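Esterase A (Caulobacter crescentus, PDB 5GKV) probably acts as a serine hydrolase of the beta-lactamase and penicillin-binding-protein family that cleaves ester substrates. Local coordinates at residues A[88-93]-A[176-181]; A[82-87]-A[275-280]. One frame throughout, in Å; residues are numbered along the deposited sequence.

Contact 1: residues A[88-93]-A[176-181]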
ATOM      1  N   LEU A  88       2.018   4.548  -7.508  1.00 16.37           N
ATOM      2  CA  LEU A  88       1.560   5.758  -8.177  1.00 14.42           C
ATOM      3  C   LEU A  88       2.722   6.706  -8.457  1.00 15.13           C
ATOM      4  O   LEU A  88       2.815   7.276  -9.546  1.00 14.21           O
ATOM      5  CB  LEU A  88       0.486   6.444  -7.318  1.00 15.73           C
ATOM      6  CG  LEU A  88      -0.261   7.682  -7.848  1.00 19.33           C
ATOM      7  CD1 LEU A  88      -1.455   7.926  -6.969  1.00 25.08           C
ATOM      8  CD2 LEU A  88       0.556   8.935  -7.831  1.00 31.44           C
ATOM      9  N   LEU A  89       3.613   6.900  -7.483  1.00 14.35           N
ATOM     10  CA  LEU A  89       4.722   7.832  -7.683  1.00 15.20           C
ATOM     11  C   LEU A  89       5.618   7.385  -8.831  1.00 17.36           C
ATOM     12  O   LEU A  89       6.049   8.216  -9.643  1.00 17.84           O
ATOM     13  CB  LEU A  89       5.527   7.989  -6.393  1.00 18.16           C
ATOM     14  CG  LEU A  89       4.761   8.652  -5.240  1.00 18.97           C
ATOM     15  CD1 LEU A  89       5.566   8.621  -3.931  1.00 15.55           C
ATOM     16  CD2 LEU A  89       4.387  10.078  -5.617  1.00 17.26           C
ATOM     17  N   ILE A  90       5.878   6.077  -8.946  1.00 15.34           N
ATOM     18  CA  ILE A  90       6.647   5.577 -10.086  1.00 19.93           C
ATOM     19  C   ILE A  90       5.859   5.768 -11.377  1.00 16.82           C
ATOM     20  O   ILE A  90       6.405   6.219 -12.392  1.00 19.94           O
ATOM     21  CB  ILE A  90       7.044   4.096  -9.886  1.00 18.84           C
ATOM     22  CG1 ILE A  90       8.091   3.941  -8.768  1.00 24.12           C
ATOM     23  CG2 ILE A  90       7.560   3.508 -11.190  1.00 18.74           C
ATOM     24  CD1 ILE A  90       9.450   4.562  -9.080  1.00 22.81           C
ATOM     25  N   ALA A  91       4.564   5.410 -11.360  1.00 17.63           N
ATOM     26  CA  ALA A  91       3.727   5.539 -12.551  1.00 18.30           C
ATOM     27  C   ALA A  91       3.763   6.956 -13.112  1.00 21.67           C
ATOM     28  O   ALA A  91       3.735   7.151 -14.338  1.00 18.45           O
ATOM     29  CB  ALA A  91       2.281   5.154 -12.230  1.00 18.06           C
ATOM     30  N   ARG A  92       3.814   7.954 -12.228  1.00 16.77           N
ATOM     31  CA  ARG A  92       3.930   9.347 -12.669  1.00 22.93           C
ATOM     32  C   ARG A  92       5.254   9.611 -13.392  1.00 19.93           C
ATOM     33  O   ARG A  92       5.269  10.267 -14.442  1.00 20.31           O
ATOM     34  CB  ARG A  92       3.764  10.285 -11.472  1.00 18.78           C
ATOM     35  CG  ARG A  92       2.303  10.408 -10.993  1.00 19.52           C
ATOM     36  CD  ARG A  92       2.179  11.367  -9.808  1.00 22.96           C
ATOM     37  NE  ARG A  92       2.149  12.790 -10.181  1.00 31.05           N
ATOM     38  CZ  ARG A  92       2.990  13.714  -9.722  1.00 30.98           C
ATOM     39  NH1 ARG A  92       3.951  13.385  -8.875  1.00 34.28           N
ATOM     40  NH2 ARG A  92       2.878  14.974 -10.115  1.00 31.35           N
ATOM     41  N   LEU A  93       6.381   9.138 -12.835  1.00 18.04           N
ATOM     42  CA  LEU A  93       7.667   9.309 -13.523  1.00 20.85           C
ATOM     43  C   LEU A  93       7.644   8.702 -14.914  1.00 23.42           C
ATOM     44  O   LEU A  93       8.191   9.284 -15.861  1.00 20.56           O
ATOM     45  CB  LEU A  93       8.814   8.676 -12.744  1.00 19.12           C
ATOM     46  CG  LEU A  93       9.238   9.289 -11.429  1.00 20.68           C
ATOM     47  CD1 LEU A  93      10.438   8.501 -10.885  1.00 23.93           C
ATOM     48  CD2 LEU A  93       9.602  10.753 -11.648  1.00 21.97           C
ATOM     49  N   TYR A 176      12.407  -0.028  -0.794  1.00 19.55           N
ATOM     50  CA  TYR A 176      13.739   0.456  -1.111  1.00 21.05           C
ATOM     51  C   TYR A 176      14.019   0.345  -2.603  1.00 21.08           C
ATOM     52  O   TYR A 176      14.656   1.235  -3.181  1.00 22.72           O
ATOM     53  CB  TYR A 176      14.776  -0.305  -0.284  1.00 21.04           C
ATOM     54  CG  TYR A 176      14.567  -0.132   1.206  1.00 23.05           C
ATOM     55  CD1 TYR A 176      13.651  -0.929   1.905  1.00 19.94           C
ATOM     56  CD2 TYR A 176      15.270   0.847   1.923  1.00 24.23           C
ATOM     57  CE1 TYR A 176      13.453  -0.768   3.265  1.00 23.69           C
ATOM     58  CE2 TYR A 176      15.079   1.012   3.290  1.00 24.97           C
ATOM     59  CZ  TYR A 176      14.169   0.202   3.957  1.00 26.44           C
ATOM     60  OH  TYR A 176      13.955   0.353   5.314  1.00 26.16           O
ATOM     61  N   LEU A 177      13.525  -0.715  -3.251  1.00 16.74           N
ATOM     62  CA  LEU A 177      13.657  -0.818  -4.701  1.00 20.20           C
ATOM     63  C   LEU A 177      12.935   0.334  -5.396  1.00 19.34           C
ATOM     64  O   LEU A 177      13.535   1.071  -6.190  1.00 19.70           O
ATOM     65  CB  LEU A 177      13.117  -2.161  -5.196  1.00 18.92           C
ATOM     66  CG  LEU A 177      13.832  -3.429  -4.724  1.00 22.65           C
ATOM     67  CD1 LEU A 177      13.212  -4.668  -5.385  1.00 18.88           C
ATOM     68  CD2 LEU A 177      15.323  -3.328  -5.008  1.00 20.98           C
ATOM     69  N   ALA A 178      11.636   0.487  -5.114  1.00 20.08           N
ATOM     70  CA  ALA A 178      10.858   1.580  -5.689  1.00 20.55           C
ATOM     71  C   ALA A 178      11.418   2.935  -5.274  1.00 19.75           C
ATOM     72  O   ALA A 178      11.531   3.847  -6.102  1.00 18.72           O
ATOM     73  CB  ALA A 178       9.389   1.467  -5.270  1.00 16.08           C
ATOM     74  N   GLY A 179      11.770   3.083  -3.993  1.00 18.68           N
ATOM     75  CA  GLY A 179      12.189   4.382  -3.496  1.00 20.88           C
ATOM     76  C   GLY A 179      13.496   4.838  -4.112  1.00 20.01           C
ATOM     77  O   GLY A 179      13.683   6.026  -4.388  1.00 20.72           O
ATOM     78  N   GLU A 180      14.419   3.905  -4.337  1.00 17.86           N
ATOM     79  CA  GLU A 180      15.738   4.294  -4.816  1.00 17.31           C
ATOM     80  C   GLU A 180      15.705   4.577  -6.311  1.00 17.80           C
ATOM     81  O   GLU A 180      16.371   5.503  -6.780  1.00 17.98           O
ATOM     82  CB  GLU A 180      16.764   3.204  -4.463  1.00 20.85           C
ATOM     83  CG  GLU A 180      18.196   3.492  -4.890  1.00 22.46           C
ATOM     84  CD  GLU A 180      18.829   4.672  -4.175  1.00 25.28           C
ATOM     85  OE1 GLU A 180      18.177   5.287  -3.302  1.00 22.73           O
ATOM     86  OE2 GLU A 180      19.995   4.993  -4.505  1.00 29.81           O
ATOM     87  N   ILE A 181      14.925   3.803  -7.067  1.00 19.04           N
ATOM     88  CA  ILE A 181      14.671   4.142  -8.466  1.00 16.97           C
ATOM     89  C   ILE A 181      14.093   5.549  -8.557  1.00 20.32           C
ATOM     90  O   ILE A 181      14.574   6.399  -9.325  1.00 18.70           O
ATOM     91  CB  ILE A 181      13.731   3.106  -9.107  1.00 18.15           C
ATOM     92  CG1 ILE A 181      14.402   1.720  -9.189  1.00 18.78           C
ATOM     93  CG2 ILE A 181      13.280   3.572 -10.498  1.00 21.58           C
ATOM     94  CD1 ILE A 181      13.421   0.627  -9.565  1.00 17.15           C
TER

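Contact 2: residues A[82-87]-A[275-280]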
ATOM      1  N   THR A  82       0.698   1.309   1.844  1.00 14.05           N
ATOM      2  CA  THR A  82       1.626   2.315   1.319  1.00 13.11           C
ATOM      3  C   THR A  82       2.156   1.976  -0.077  1.00 15.35           C
ATOM      4  O   THR A  82       2.449   2.880  -0.863  1.00 13.07           O
ATOM      5  CB  THR A  82       2.801   2.473   2.295  1.00 18.08           C
ATOM      6  OG1 THR A  82       2.282   2.648   3.626  1.00 16.20           O
ATOM      7  CG2 THR A  82       3.683   3.653   1.918  1.00 19.12           C
ATOM      8  N   LYS A  83       2.280   0.685  -0.411  1.00 14.90           N
ATOM      9  CA  LYS A  83       2.837   0.303  -1.709  1.00 15.11           C
ATOM     10  C   LYS A  83       2.024   0.836  -2.883  1.00 16.13           C
ATOM     11  O   LYS A  83       2.578   1.045  -3.973  1.00 14.90           O
ATOM     12  CB  LYS A  83       2.942  -1.229  -1.807  1.00 13.09           C
ATOM     13  CG  LYS A  83       3.909  -1.831  -0.788  1.00 17.69           C
ATOM     14  CD  LYS A  83       4.266  -3.268  -1.152  1.00 16.28           C
ATOM     15  CE  LYS A  83       5.396  -3.797  -0.268  1.00 19.52           C
ATOM     16  NZ  LYS A  83       4.940  -3.970   1.160  1.00 23.93           N
ATOM     17  N   ALA A  84       0.713   1.044  -2.705  1.00 15.23           N
ATOM     18  CA  ALA A  84      -0.076   1.651  -3.775  1.00 15.52           C
ATOM     19  C   ALA A  84       0.376   3.081  -4.035  1.00 17.39           C
ATOM     20  O   ALA A  84       0.364   3.545  -5.184  1.00 14.35           O
ATOM     21  CB  ALA A  84      -1.572   1.620  -3.426  1.00 16.05           C
ATOM     22  N   VAL A  85       0.782   3.793  -2.974  1.00 14.53           N
ATOM     23  CA  VAL A  85       1.301   5.152  -3.130  1.00 16.29           C
ATOM     24  C   VAL A  85       2.652   5.125  -3.836  1.00 16.52           C
ATOM     25  O   VAL A  85       2.907   5.921  -4.750  1.00 17.89           O
ATOM     26  CB  VAL A  85       1.391   5.868  -1.765  1.00 14.73           C
ATOM     27  CG1 VAL A  85       1.953   7.320  -1.946  1.00 16.55           C
ATOM     28  CG2 VAL A  85       0.015   5.912  -1.086  1.00 16.58           C
ATOM     29  N   ALA A  86       3.536   4.203  -3.439  1.00 14.27           N
ATOM     30  CA  ALA A  86       4.811   4.073  -4.132  1.00 15.37           C
ATOM     31  C   ALA A  86       4.592   3.764  -5.606  1.00 15.53           C
ATOM     32  O   ALA A  86       5.268   4.326  -6.478  1.00 18.57           O
ATOM     33  CB  ALA A  86       5.656   2.984  -3.467  1.00 14.58           C
ATOM     34  N   ALA A  87       3.625   2.890  -5.904  1.00 16.64           N
ATOM     35  CA  ALA A  87       3.371   2.532  -7.294  1.00 18.60           C
ATOM     36  C   ALA A  87       2.908   3.741  -8.092  1.00 16.45           C
ATOM     37  O   ALA A  87       3.359   3.957  -9.223  1.00 16.82           O
ATOM     38  CB  ALA A  87       2.347   1.407  -7.371  1.00 14.14           C
ATOM     39  N   ARG A 275      -9.473   9.659  -1.854  1.00 13.20           N
ATOM     40  CA  ARG A 275      -9.333  10.750  -2.810  1.00 16.15           C
ATOM     41  C   ARG A 275      -8.175  10.497  -3.769  1.00 17.38           C
ATOM     42  O   ARG A 275      -8.317  10.697  -4.980  1.00 16.47           O
ATOM     43  CB  ARG A 275      -9.148  12.075  -2.065  1.00 17.94           C
ATOM     44  CG  ARG A 275     -10.366  12.489  -1.249  1.00 19.56           C
ATOM     45  CD  ARG A 275     -10.137  13.794  -0.488  1.00 19.69           C
ATOM     46  NE  ARG A 275      -9.749  14.863  -1.392  1.00 26.15           N
ATOM     47  CZ  ARG A 275      -8.978  15.896  -1.051  1.00 32.56           C
ATOM     48  NH1 ARG A 275      -8.507  16.002   0.189  1.00 31.82           N
ATOM     49  NH2 ARG A 275      -8.667  16.820  -1.957  1.00 34.50           N
ATOM     50  N   LEU A 276      -7.031  10.036  -3.249  1.00 15.75           N
ATOM     51  CA  LEU A 276      -5.877   9.787  -4.109  1.00 17.60           C
ATOM     52  C   LEU A 276      -6.175   8.686  -5.120  1.00 21.34           C
ATOM     53  O   LEU A 276      -5.953   8.858  -6.329  1.00 18.36           O
ATOM     54  CB  LEU A 276      -4.644   9.443  -3.261  1.00 13.79           C
ATOM     55  CG  LEU A 276      -3.351   9.196  -4.061  1.00 18.06           C
ATOM     56  CD1 LEU A 276      -2.934  10.451  -4.811  1.00 23.88           C
ATOM     57  CD2 LEU A 276      -2.238   8.738  -3.150  1.00 23.34           C
ATOM     58  N   MET A 277      -6.682   7.536  -4.647  1.00 16.15           N
ATOM     59  CA  MET A 277      -7.071   6.485  -5.575  1.00 17.18           C
ATOM     60  C   MET A 277      -8.233   6.928  -6.454  1.00 17.15           C
ATOM     61  O   MET A 277      -8.357   6.458  -7.591  1.00 17.71           O
ATOM     62  CB  MET A 277      -7.445   5.202  -4.821  1.00 13.87           C
ATOM     63  CG  MET A 277      -6.324   4.602  -3.987  1.00 16.56           C
ATOM     64  SD  MET A 277      -4.798   4.265  -4.899  1.00 16.94           S
ATOM     65  CE  MET A 277      -5.301   2.750  -5.728  1.00 16.25           C
ATOM     66  N   GLY A 278      -9.080   7.832  -5.949  1.00 15.45           N
ATOM     67  CA  GLY A 278     -10.160   8.371  -6.765  1.00 18.72           C
ATOM     68  C   GLY A 278      -9.662   9.060  -8.024  1.00 19.91           C
ATOM     69  O   GLY A 278     -10.289   8.967  -9.084  1.00 22.36           O
ATOM     70  N   ALA A 279      -8.522   9.752  -7.929  1.00 19.74           N
ATOM     71  CA  ALA A 279      -7.940  10.361  -9.119  1.00 22.09           C
ATOM     72  C   ALA A 279      -7.596   9.304 -10.164  1.00 23.77           C
ATOM     73  O   ALA A 279      -7.820   9.511 -11.362  1.00 22.33           O
ATOM     74  CB  ALA A 279      -6.701  11.178  -8.748  1.00 23.61           C
ATOM     75  N   LEU A 280      -7.054   8.161  -9.729  1.00 18.70           N
ATOM     76  CA  LEU A 280      -6.783   7.054 -10.644  1.00 19.92           C
ATOM     77  C   LEU A 280      -8.064   6.406 -11.174  1.00 24.18           C
ATOM     78  O   LEU A 280      -8.020   5.741 -12.218  1.00 22.88           O
ATOM     79  CB  LEU A 280      -5.911   5.998  -9.950  1.00 19.29           C
ATOM     80  CG  LEU A 280      -4.662   6.519  -9.244  1.00 22.44           C
ATOM     81  CD1 LEU A 280      -3.802   5.350  -8.730  1.00 20.67           C
ATOM     82  CD2 LEU A 280      -3.852   7.398 -10.202  1.00 20.94           C
TER

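Contact 1: residues A[88-93]-A[176-181]
The meeting of residues 88-93 with residues 176-181 is a sparse, largely apolar helix-helix contact, buried in the helical part of a beta-lactamase-type fold. It joins helix 82-95, which in this family carries the S-x-x-K motif at its N-terminal end, to helix 173-186, and the two segments run in roughly the same direction. Ile90 does nearly all the work. With CG1 set anti to its carbonyl carbon (chi1 -69°) and a second bend at chi2 -66°, its longer branch reaches across the gap, and CD1 comes to 3.7 Å from the carbonyl oxygen of Ala178. Beside that approach, Ile90 CG1 lies 4.5 Å from Ala178 CB, a loose contact of methylene with methyl. The end of the same branch also meets the next turn of the partner helix, where Ile90 CD1 stands 4.2 Å from Ile181 CG2. One branched side chain thus spans the interval between Ala178 and Ile181. The nearest CA atoms, those of Ile90 and Ala178, are 7.3 Å apart. Phe182 and Met190 also pack on Ile90, thickening this thin interface, while Glu180 forms salt bridges with Arg183 and Arg184. Because what passes between the segments is dispersion, with one methyl against a carbonyl oxygen, the contact depends on shape and burial and imposes little directional constraint.

Contact 2: residues A[82-87]-A[275-280]
The N-terminal turns of the helix that bears the S-x-x-K motif of penicillin-binding proteins and serine beta-lactamases pack here, through Ala84 and Val85, against Leu276 and Met277 of helix 270-281. Val85 and Leu276 meet methyl to methyl: CG2 of Val85 lies 4.2 Å from CD2 of Leu276, and the two side chains cross at about a right angle. Leu276 extends to that point because its CG is anti to the backbone N (chi1 -178°), which carries the forked end out toward helix 82-95. One residue back from Val85 and one on from Leu276, a thioether takes over. Met277 is folded at each of its three torsions, and its SD comes to 4.4 Å from Ala84 CB, so that the sulfur lies beside the small methyl of the alanine. CA atoms stay well apart, Ala84 and Met277 at 8.7 Å and Val85 and Leu276 at 8.6 Å, leaving the side chains to bridge the interval. Lys83, just before Ala84, is the lysine of the motif by sequence; its NZ hydrogen-bonds Tyr169 OH and the carbonyl oxygens of Pro171 and Ser263, as would fit a role in the active centre. His340, on strand 338-341, touches both Lys83 and Ala84, placing this packing next to the polar cluster. Ile208 and Leu194 pack on Val85, and Leu206 and Ile198 on Leu276, extending the hydrophobic layer to strand 206-208 and helix 190-202.

In the fold
From the N terminus, the chain passes through two strands of the main sheet, 42-49 and 52-60, before entering helix 82-95, which supplies a segment to both contacts. Contact 1 closes the shorter loop, when helix 173-186 returns to residues 88-93. Contact 2 closes a wider one at helix 270-281, and contact 1 is nested within it. Their centres lie 12 Å apart, yet they share packing: Leu88 CD1 approaches Leu276 CD1 at 3.6 Å. Helix 82-95 thus lies between the two partners, tying helices 173-186 and 190-202 to helix 270-281 and, through residues beside contact 2, to strand 338-341 of the sheet.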